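LamCAT (Aquimarina, PDB 6JH5) hydrolyses the algal polysaccharide laminarin, probably cutting beta-1,3-glucosidic bonds on a concanavalin-like scaffold as other family 16 glycoside hydrolases do. Local coordinates at residues A[171-175]-A[176-180]; A[180-184]-A[185-189]. One frame throughout, in Å; residues are numbered along the deposited sequence.

Contact 1: residues A[171-175]-A[176-180]; sequences WFVDG and NLYHE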
ATOM      1  N   TRP A 171      -0.723   1.472  13.950  1.00 12.55           N
ATOM      2  CA  TRP A 171      -0.964   2.318  12.760  1.00 12.12           C
ATOM      3  C   TRP A 171      -1.196   3.769  13.182  1.00 12.27           C
ATOM      4  O   TRP A 171      -1.914   4.010  14.100  1.00 12.22           O
ATOM      5  CB  TRP A 171      -2.194   1.854  11.981  1.00 12.80           C
ATOM      6  CG  TRP A 171      -2.079   0.617  11.146  1.00 11.92           C
ATOM      7  CD1 TRP A 171      -1.987   0.557   9.789  1.00 12.24           C
ATOM      8  CD2 TRP A 171      -2.164  -0.742  11.591  1.00 11.76           C
ATOM      9  NE1 TRP A 171      -1.966  -0.735   9.366  1.00 12.33           N
ATOM     10  CE2 TRP A 171      -2.077  -1.555  10.450  1.00 11.64           C
ATOM     11  CE3 TRP A 171      -2.268  -1.346  12.844  1.00 12.78           C
ATOM     12  CZ2 TRP A 171      -2.127  -2.937  10.536  1.00 12.16           C
ATOM     13  CZ3 TRP A 171      -2.325  -2.712  12.925  1.00 11.75           C
ATOM     14  CH2 TRP A 171      -2.241  -3.497  11.783  1.00 12.71           C
ATOM     15  N   PHE A 172      -0.582   4.688  12.460  1.00 12.82           N
ATOM     16  CA  PHE A 172      -0.780   6.107  12.784  1.00 13.82           C
ATOM     17  C   PHE A 172      -0.941   6.940  11.518  1.00 14.01           C
ATOM     18  O   PHE A 172      -0.471   6.560  10.485  1.00 14.43           O
ATOM     19  CB  PHE A 172       0.491   6.669  13.416  1.00 13.30           C
ATOM     20  CG  PHE A 172       1.071   5.891  14.565  1.00 13.99           C
ATOM     21  CD1 PHE A 172       1.801   4.749  14.351  1.00 14.47           C
ATOM     22  CD2 PHE A 172       0.914   6.319  15.859  1.00 14.11           C
ATOM     23  CE1 PHE A 172       2.350   4.043  15.398  1.00 14.32           C
ATOM     24  CE2 PHE A 172       1.464   5.619  16.910  1.00 14.64           C
ATOM     25  CZ  PHE A 172       2.189   4.488  16.677  1.00 15.38           C
ATOM     26  N   VAL A 173      -1.683   8.032  11.630  1.00 14.18           N
ATOM     27  CA  VAL A 173      -1.694   9.077  10.570  1.00 13.58           C
ATOM     28  C   VAL A 173      -1.320  10.386  11.258  1.00 14.23           C
ATOM     29  O   VAL A 173      -1.889  10.680  12.259  1.00 14.61           O
ATOM     30  CB  VAL A 173      -3.020   9.206   9.810  1.00 14.03           C
ATOM     31  CG1 VAL A 173      -2.924  10.291   8.745  1.00 14.87           C
ATOM     32  CG2 VAL A 173      -3.426   7.872   9.221  1.00 14.56           C
ATOM     33  N   ASP A 174      -0.251  11.017  10.793  1.00 14.26           N
ATOM     34  CA  ASP A 174       0.252  12.285  11.388  1.00 15.72           C
ATOM     35  C   ASP A 174       0.563  12.063  12.865  1.00 17.90           C
ATOM     36  O   ASP A 174       0.310  12.942  13.668  1.00 17.94           O
ATOM     37  CB  ASP A 174      -0.701  13.436  11.119  1.00 16.96           C
ATOM     38  CG  ASP A 174      -0.986  13.641   9.645  1.00 17.68           C
ATOM     39  OD1 ASP A 174      -0.088  13.434   8.850  1.00 17.28           O
ATOM     40  OD2 ASP A 174      -2.093  13.986   9.350  1.00 19.20           O
ATOM     41  N   GLY A 175       1.017  10.856  13.190  1.00 15.01           N
ATOM     42  CA  GLY A 175       1.415  10.479  14.556  1.00 15.91           C
ATOM     43  C   GLY A 175       0.249  10.125  15.453  1.00 15.15           C
ATOM     44  O   GLY A 175       0.476   9.870  16.583  1.00 17.66           O
ATOM     45  N   ASN A 176      -0.947  10.092  14.905  1.00 14.79           N
ATOM     46  CA  ASN A 176      -2.152   9.773  15.700  1.00 14.63           C
ATOM     47  C   ASN A 176      -2.431   8.267  15.591  1.00 15.86           C
ATOM     48  O   ASN A 176      -2.685   7.809  14.524  1.00 14.13           O
ATOM     49  CB  ASN A 176      -3.343  10.603  15.241  1.00 16.28           C
ATOM     50  CG  ASN A 176      -3.099  12.086  15.399  1.00 19.41           C
ATOM     51  OD1 ASN A 176      -3.308  12.851  14.480  1.00 26.80           O
ATOM     52  ND2 ASN A 176      -2.648  12.475  16.558  1.00 19.38           N
ATOM     53  N   LEU A 177      -2.373   7.577  16.724  1.00 15.54           N
ATOM     54  CA  LEU A 177      -2.599   6.108  16.761  1.00 13.96           C
ATOM     55  C   LEU A 177      -4.086   5.836  16.544  1.00 15.84           C
ATOM     56  O   LEU A 177      -4.875   6.465  17.190  1.00 16.56           O
ATOM     57  CB  LEU A 177      -2.164   5.590  18.129  1.00 14.97           C
ATOM     58  CG  LEU A 177      -2.426   4.117  18.393  1.00 15.62           C
ATOM     59  CD1 LEU A 177      -1.573   3.287  17.479  1.00 15.23           C
ATOM     60  CD2 LEU A 177      -2.140   3.785  19.842  1.00 18.03           C
ATOM     61  N   TYR A 178      -4.419   4.954  15.608  1.00 13.83           N
ATOM     62  CA  TYR A 178      -5.846   4.633  15.359  1.00 13.76           C
ATOM     63  C   TYR A 178      -6.109   3.126  15.238  1.00 15.57           C
ATOM     64  O   TYR A 178      -7.232   2.756  15.247  1.00 15.44           O
ATOM     65  CB  TYR A 178      -6.343   5.379  14.123  1.00 13.76           C
ATOM     66  CG  TYR A 178      -5.751   4.866  12.844  1.00 13.71           C
ATOM     67  CD1 TYR A 178      -4.540   5.337  12.409  1.00 12.44           C
ATOM     68  CD2 TYR A 178      -6.373   3.878  12.117  1.00 14.80           C
ATOM     69  CE1 TYR A 178      -3.968   4.870  11.249  1.00 13.82           C
ATOM     70  CE2 TYR A 178      -5.822   3.409  10.947  1.00 14.39           C
ATOM     71  CZ  TYR A 178      -4.607   3.894  10.520  1.00 14.30           C
ATOM     72  OH  TYR A 178      -4.047   3.427   9.385  1.00 14.58           O
ATOM     73  N   HIS A 179      -5.072   2.309  15.102  1.00 13.70           N
ATOM     74  CA  HIS A 179      -5.292   0.849  14.975  1.00 13.04           C
ATOM     75  C   HIS A 179      -4.100   0.116  15.578  1.00 12.12           C
ATOM     76  O   HIS A 179      -3.037   0.654  15.578  1.00 13.32           O
ATOM     77  CB  HIS A 179      -5.551   0.463  13.508  1.00 14.04           C
ATOM     78  CG  HIS A 179      -5.962  -0.950  13.267  1.00 14.49           C
ATOM     79  ND1 HIS A 179      -6.918  -1.584  14.009  1.00 16.31           N
ATOM     80  CD2 HIS A 179      -5.574  -1.840  12.341  1.00 13.88           C
ATOM     81  CE1 HIS A 179      -7.085  -2.793  13.552  1.00 16.05           C
ATOM     82  NE2 HIS A 179      -6.283  -2.979  12.548  1.00 14.43           N
ATOM     83  N   GLU A 180      -4.350  -1.049  16.125  1.00 13.00           N
ATOM     84  CA  GLU A 180      -3.280  -1.835  16.770  1.00 13.05           C
ATOM     85  C   GLU A 180      -3.673  -3.303  16.693  1.00 13.19           C
ATOM     86  O   GLU A 180      -4.822  -3.589  16.836  1.00 16.47           O
ATOM     87  CB  GLU A 180      -3.091  -1.382  18.219  1.00 14.63           C
ATOM     88  CG  GLU A 180      -2.028  -2.145  18.970  1.00 16.47           C
ATOM     89  CD  GLU A 180      -1.722  -1.569  20.345  1.00 17.67           C
ATOM     90  OE1 GLU A 180      -1.852  -0.381  20.497  1.00 17.68           O
ATOM     91  OE2 GLU A 180      -1.344  -2.319  21.214  1.00 18.48           O
TER
HETATM   92  O   HOH W   1      -1.795   4.708   8.560  1.00 19.28           O
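W171 meets Y178 and H179 in an aromatic cluster on one face of a beta hairpin that reverses through a type I' turn, with D174 and G175 at its corner. The tryptophan CB lies against the phenol, 3.5 Å from Y178 CZ. With CG anti to the carbonyl carbon (chi1 -75°), the indole runs on beneath the imidazole. Y178 OH comes obliquely to the five-membered ring, 3.6 Å from CD1. Farther out, H179 CD2 sits over a face of the six-membered ring near its rim, and W171 CE3 and CZ3 are each 3.4 Å from it; the two ring planes are tilted by 40°. At the polar ends, W171 NE1 donates to D118 O and H179 NE2 bonds Y145 O.

The backbone explains why both rings reach one indole. A beta bulge inserts Y178 between the W171-H179 and F172-L177 pairs. W171 N donates to H179 O, and W171 O accepts from Y178 N at 3.1 Å. The bulged tyrosine also ties its hydroxyl back to the opposite strand through a water that donates to F172 O. On the other face of the hairpin, L177 CD1 makes a CH-pi contact over the F172 ring, 4.2 Å from its centroid.

In the turn, the D174 carboxylate takes hydrogen bonds from H158 ND1 and I159 N. Strand 158-164 flanks strand 168-173, with backbone hydrogen bonds between F172 and T161 and between D174 and I159. The face of W171, V173 and H179, joined by the Y178 ring, packs on I133 of strand 128-136 and I149 of strand 142-150.

Contact 2: residues A[180-184]-A[185-189]; sequences EASIA and NGVNG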
ATOM      1  N   GLU A 180      -4.350  -1.049  16.125  1.00 13.00           N
ATOM      2  CA  GLU A 180      -3.280  -1.835  16.770  1.00 13.05           C
ATOM      3  C   GLU A 180      -3.673  -3.303  16.693  1.00 13.19           C
ATOM      4  O   GLU A 180      -4.822  -3.589  16.836  1.00 16.47           O
ATOM      5  CB  GLU A 180      -3.091  -1.382  18.219  1.00 14.63           C
ATOM      6  CG  GLU A 180      -2.028  -2.145  18.970  1.00 16.47           C
ATOM      7  CD  GLU A 180      -1.722  -1.569  20.345  1.00 17.67           C
ATOM      8  OE1 GLU A 180      -1.852  -0.381  20.497  1.00 17.68           O
ATOM      9  OE2 GLU A 180      -1.344  -2.319  21.214  1.00 18.48           O
ATOM     10  N   ALA A 181      -2.704  -4.157  16.434  1.00 12.59           N
ATOM     11  CA  ALA A 181      -3.000  -5.596  16.390  1.00 13.27           C
ATOM     12  C   ALA A 181      -1.886  -6.338  17.123  1.00 13.34           C
ATOM     13  O   ALA A 181      -0.754  -6.133  16.804  1.00 14.10           O
ATOM     14  CB  ALA A 181      -3.097  -6.054  14.961  1.00 13.95           C
ATOM     15  N   SER A 182      -2.264  -7.188  18.057  1.00 13.39           N
ATOM     16  CA  SER A 182      -1.235  -8.014  18.718  1.00 13.06           C
ATOM     17  C   SER A 182      -0.829  -9.174  17.805  1.00 13.56           C
ATOM     18  O   SER A 182      -1.688  -9.793  17.193  1.00 13.23           O
ATOM     19  CB  SER A 182      -1.705  -8.544  20.040  1.00 14.62           C
ATOM     20  OG  SER A 182      -0.697  -9.348  20.606  1.00 14.40           O
ATOM     21  N   ILE A 183       0.482  -9.366  17.703  1.00 12.58           N
ATOM     22  CA  ILE A 183       1.049 -10.550  17.017  1.00 12.56           C
ATOM     23  C   ILE A 183       1.913 -11.317  18.026  1.00 13.14           C
ATOM     24  O   ILE A 183       2.630 -12.176  17.633  1.00 14.34           O
ATOM     25  CB  ILE A 183       1.818 -10.164  15.742  1.00 13.52           C
ATOM     26  CG1 ILE A 183       3.000  -9.242  16.011  1.00 14.35           C
ATOM     27  CG2 ILE A 183       0.885  -9.556  14.708  1.00 13.62           C
ATOM     28  CD1 ILE A 183       3.862  -9.068  14.786  1.00 15.68           C
ATOM     29  N   ALA A 184       1.737 -10.997  19.295  1.00 15.35           N
ATOM     30  CA  ALA A 184       2.573 -11.587  20.367  1.00 15.70           C
ATOM     31  C   ALA A 184       2.366 -13.094  20.417  1.00 16.12           C
ATOM     32  O   ALA A 184       1.261 -13.509  20.486  1.00 15.30           O
ATOM     33  CB  ALA A 184       2.186 -10.980  21.678  1.00 15.97           C
ATOM     34  N   ASN A 185       3.448 -13.846  20.267  1.00 17.42           N
ATOM     35  CA  ASN A 185       3.405 -15.330  20.326  1.00 19.45           C
ATOM     36  C   ASN A 185       2.513 -15.880  19.209  1.00 18.55           C
ATOM     37  O   ASN A 185       2.031 -16.974  19.346  1.00 19.33           O
ATOM     38  CB  ASN A 185       2.937 -15.817  21.695  1.00 22.64           C
ATOM     39  CG  ASN A 185       3.798 -15.258  22.803  1.00 29.28           C
ATOM     40  OD1 ASN A 185       5.008 -15.286  22.702  1.00 38.04           O
ATOM     41  ND2 ASN A 185       3.186 -14.697  23.826  1.00 34.65           N
ATOM     42  N   GLY A 186       2.350 -15.124  18.131  1.00 16.08           N
ATOM     43  CA  GLY A 186       1.508 -15.589  17.022  1.00 15.40           C
ATOM     44  C   GLY A 186       0.057 -15.773  17.422  1.00 14.64           C
ATOM     45  O   GLY A 186      -0.650 -16.514  16.767  1.00 15.02           O
ATOM     46  N   VAL A 187      -0.415 -14.945  18.357  1.00 15.12           N
ATOM     47  CA  VAL A 187      -1.839 -14.990  18.818  1.00 14.80           C
ATOM     48  C   VAL A 187      -2.759 -14.763  17.612  1.00 13.94           C
ATOM     49  O   VAL A 187      -2.385 -14.047  16.750  1.00 13.97           O
ATOM     50  CB  VAL A 187      -2.131 -13.919  19.882  1.00 13.61           C
ATOM     51  CG1 VAL A 187      -1.887 -12.540  19.328  1.00 16.18           C
ATOM     52  CG2 VAL A 187      -3.539 -14.031  20.452  1.00 14.64           C
ATOM     53  N   ASN A 188      -3.884 -15.466  17.574  1.00 13.13           N
ATOM     54  CA  ASN A 188      -4.844 -15.388  16.445  1.00 13.37           C
ATOM     55  C   ASN A 188      -4.200 -15.879  15.135  1.00 13.73           C
ATOM     56  O   ASN A 188      -4.642 -15.501  14.091  1.00 14.87           O
ATOM     57  CB  ASN A 188      -5.461 -13.998  16.277  1.00 13.52           C
ATOM     58  CG  ASN A 188      -6.297 -13.540  17.450  1.00 14.08           C
ATOM     59  OD1 ASN A 188      -6.108 -12.455  17.973  1.00 16.63           O
ATOM     60  ND2 ASN A 188      -7.220 -14.366  17.853  1.00 12.72           N
ATOM     61  N   GLY A 189      -3.217 -16.753  15.237  1.00 14.49           N
ATOM     62  CA  GLY A 189      -2.599 -17.317  14.026  1.00 13.84           C
ATOM     63  C   GLY A 189      -1.743 -16.335  13.250  1.00 13.62           C
ATOM     64  O   GLY A 189      -1.629 -16.512  12.094  1.00 15.33           O
TER
HETATM   65  O   HOH W   2      -4.202 -10.345  16.965  1.00 16.14           O
HETATM   66  O   HOH W   3       0.212 -13.995  23.253  1.00 43.86           O
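The carbonyl oxygen of A184 accepts two hydrogen bonds, one from V187 N at 3.1 Å and one from a water at 3.0 Å. That water also accepts from N185 ND2, 3.1 Å away, so the asparagine side chain is linked back to the carbonyl of the residue before it. The V187 bond closes the second of two overlapping beta turns that lead the chain out of strand 176-182. The first, from I183 to G186, is close to type II and is closed by G186 N donating to I183 O at 3.0 Å; the second, from A184 to V187, fits type I', its middle residues N185 and G186 both having positive phi. In each the donor stands well above the carbonyl plane. I183 O is gripped a second time, by H194 NE2.

An ST turn marks the end of the strand: A184 N donates to S182 OG at 3.2 Å, in a nearly straight bond of 162°. Chi1 of 179° sets OG beside the carbonyl carbon, on the side where the chain continues to A184 N. V187 then folds back over this corner, its CG1 methyl 3.6 Å from S182 OG and also close to the carbonyl oxygens of S182 and A184. I183 turns the other way, onto T190 and F193 of the same loop. Past this corner, a second water joins the strand end to the loop, donating to S182 O at 2.6 Å and to N188 OD1 at 3.0 Å.

Overall arrangement
Contact 1 and contact 2 follow each other along strand 176-182: the first is its hairpin entry, the second its exit into the loop toward strand 197-205, and E180 belongs to both. Their centres are about 18 Å apart, yet they touch where W171 CZ3 packs 3.8 Å from A181 N. Contact 1 is partly buried, about 16 Å from the centre of the chain; contact 2 is structural packing at the surface, about 21 Å out. Neither includes the calcium ligands E11, G49 and D226. Through W171, contact 1 bonds the backbone of D118, probably the aspartate of the E-x-D-x-x-E signature that marks the catalytic site in family 16 enzymes.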